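PDB 3O2U: NEDD8-conjugating enzyme UBC12, which accepts the ubiquitin-like protein RUB1 (NEDD8) from its E1 complex and catalyses its covalent attachment to other proteins, chiefly the cullin CDC53. Local coordinates for residues Gly80-Asn85 with Val99-Lys104. Residues are numbered along the deposited sequence; the frame is centred on the assembly and turned at random.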
loop_
_atom_site.group_PDB
_atom_site.type_symbol
_atom_site.label_atom_id
_atom_site.label_comp_id
_atom_site.label_asym_id
_atom_site.label_seq_id
_atom_site.Cartn_x
_atom_site.Cartn_y
_atom_site.Cartn_z
ATOM N N GLY A 80 15.751 -7.876 -2.894
ATOM C CA GLY A 80 15.511 -6.868 -1.867
ATOM C C GLY A 80 14.096 -7.012 -1.320
ATOM O O GLY A 80 13.195 -7.424 -2.043
ATOM N N SER A 81 13.889 -6.679 -0.048
ATOM C CA SER A 81 12.551 -6.743 0.541
ATOM C C SER A 81 11.994 -5.340 0.833
ATOM O O SER A 81 12.524 -4.622 1.681
ATOM C CB SER A 81 12.570 -7.602 1.815
ATOM O OG SER A 81 12.847 -8.960 1.500
ATOM N N ILE A 82 10.943 -4.946 0.120
ATOM C CA ILE A 82 10.329 -3.634 0.331
ATOM C C ILE A 82 8.958 -3.807 0.950
ATOM O O ILE A 82 8.090 -4.440 0.363
ATOM C CB ILE A 82 10.201 -2.828 -0.970
ATOM C CG1 ILE A 82 11.553 -2.761 -1.704
ATOM C CG2 ILE A 82 9.680 -1.427 -0.658
ATOM C CD1 ILE A 82 11.821 -3.957 -2.650
ATOM N N ASN A 83 8.771 -3.306 2.166
ATOM C CA ASN A 83 7.477 -3.464 2.810
ATOM C C ASN A 83 6.642 -2.189 2.762
ATOM O O ASN A 83 7.181 -1.077 2.743
ATOM C CB ASN A 83 7.595 -4.041 4.240
ATOM C CG ASN A 83 8.458 -3.188 5.165
ATOM O OD1 ASN A 83 9.337 -2.452 4.722
ATOM N ND2 ASN A 83 8.209 -3.301 6.469
ATOM N N PHE A 84 5.324 -2.371 2.723
ATOM C CA PHE A 84 4.363 -1.274 2.622
ATOM C C PHE A 84 3.279 -1.498 3.668
ATOM O O PHE A 84 2.907 -2.635 3.959
ATOM C CB PHE A 84 3.655 -1.261 1.255
ATOM C CG PHE A 84 4.575 -1.064 0.085
ATOM C CD1 PHE A 84 4.770 0.201 -0.465
ATOM C CD2 PHE A 84 5.249 -2.144 -0.471
ATOM C CE1 PHE A 84 5.624 0.379 -1.573
ATOM C CE2 PHE A 84 6.099 -1.972 -1.575
ATOM C CZ PHE A 84 6.287 -0.716 -2.120
ATOM N N ASN A 85 2.758 -0.410 4.213
ATOM C CA ASN A 85 1.561 -0.490 5.036
ATOM C C ASN A 85 0.396 -0.038 4.175
ATOM O O ASN A 85 0.513 0.942 3.435
ATOM C CB ASN A 85 1.676 0.412 6.262
ATOM C CG ASN A 85 2.064 -0.346 7.525
ATOM O OD1 ASN A 85 2.129 -1.574 7.538
ATOM N ND2 ASN A 85 2.328 0.392 8.591
ATOM N N VAL A 99 -1.474 3.956 0.893
ATOM C CA VAL A 99 -0.316 3.078 0.817
ATOM C C VAL A 99 0.915 3.885 1.233
ATOM O O VAL A 99 1.126 4.995 0.744
ATOM C CB VAL A 99 -0.160 2.513 -0.613
ATOM C CG1 VAL A 99 1.116 1.679 -0.753
ATOM C CG2 VAL A 99 -1.406 1.711 -0.991
ATOM N N VAL A 100 1.695 3.338 2.157
ATOM C CA VAL A 100 2.921 3.985 2.621
ATOM C C VAL A 100 4.082 3.007 2.530
ATOM O O VAL A 100 4.018 1.919 3.104
ATOM C CB VAL A 100 2.791 4.425 4.103
ATOM C CG1 VAL A 100 4.066 5.087 4.576
ATOM C CG2 VAL A 100 1.615 5.370 4.277
ATOM N N CYS A 101 5.138 3.381 1.819
ATOM C CA CYS A 101 6.344 2.541 1.765
ATOM C C CYS A 101 7.167 2.763 3.033
ATOM O O CYS A 101 7.413 3.900 3.427
ATOM C CB CYS A 101 7.185 2.848 0.515
ATOM S SG CYS A 101 8.698 1.819 0.390
ATOM N N LEU A 102 7.580 1.671 3.671
ATOM C CA LEU A 102 8.156 1.718 5.000
ATOM C C LEU A 102 9.675 1.683 4.970
ATOM O O LEU A 102 10.309 1.609 6.014
ATOM C CB LEU A 102 7.646 0.544 5.842
ATOM C CG LEU A 102 6.129 0.416 5.924
ATOM C CD1 LEU A 102 5.767 -0.723 6.860
ATOM C CD2 LEU A 102 5.516 1.735 6.396
ATOM N N LYS A 103 10.250 1.714 3.768
ATOM C CA LYS A 103 11.698 1.718 3.611
ATOM C C LYS A 103 12.138 2.886 2.733
ATOM O O LYS A 103 11.458 3.233 1.770
ATOM C CB LYS A 103 12.169 0.401 2.974
ATOM C CG LYS A 103 12.011 -0.831 3.873
ATOM C CD LYS A 103 12.869 -0.713 5.128
ATOM C CE LYS A 103 12.971 -2.051 5.898
ATOM N NZ LYS A 103 11.646 -2.603 6.301
ATOM N N LYS A 104 13.275 3.490 3.066
ATOM C CA LYS A 104 13.897 4.455 2.176
ATOM C C LYS A 104 14.527 3.683 1.029
ATOM O O LYS A 104 15.538 2.975 1.208
ATOM C CB LYS A 104 14.974 5.253 2.914
ATOM C CG LYS A 104 14.478 5.927 4.189
ATOM C CD LYS A 104 15.479 6.979 4.661
ATOM C CE LYS A 104 15.187 7.428 6.091
ATOM N NZ LYS A 104 16.445 7.851 6.803
HETATM O O HOH W 1 9.470 -1.710 8.777
#
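Phe-84 and Cys-101 meet on the buried face of the sheet as a non-hydrogen-bonded antiparallel pair. Cys-101 SG lies 4.5 Å from the Phe-84 ring centroid, 32° off its normal, an oblique sulfur-aromatic contact. With SG anti to the backbone N (chi1 -180°), the thiol also reaches Ile-82, 3.5 Å from its CG2, while Val-99 CG1 touches Phe-84 CD1. Beyond this apolar patch, Asn-85 and Val-100, a hydrogen-bonded antiparallel pair, exchange two backbone hydrogen bonds, and Leu-102 N donates to Asn-83 O. On the other face, the Leu-102 side chain crosses those of Asn-83 and Asn-85 at about a right angle, its CD1 between the two amides (3.6 Å from Asn-83 ND2, 3.8 Å from Asn-85 CG). At the polar edge Lys-103, bent at chi2 and chi4, donates a hydrogen bond from NZ to Asn-83 OD1 (2.8 Å), from above the amide, 39° out of the carbonyl plane. Asn-83 ND2 donates to a water and to Glu-67. Replacing this asparagine with an alanine would probably leave the Lys-103 ammonium and Glu-67 carboxylate without this mate. Strands 82-87 and 98-101 form a hairpin of the four-stranded antiparallel UBC-fold sheet; strand 65-70 flanks the former, and Phe-142 of helix 131-143 packs on Ile-82 and Phe-84.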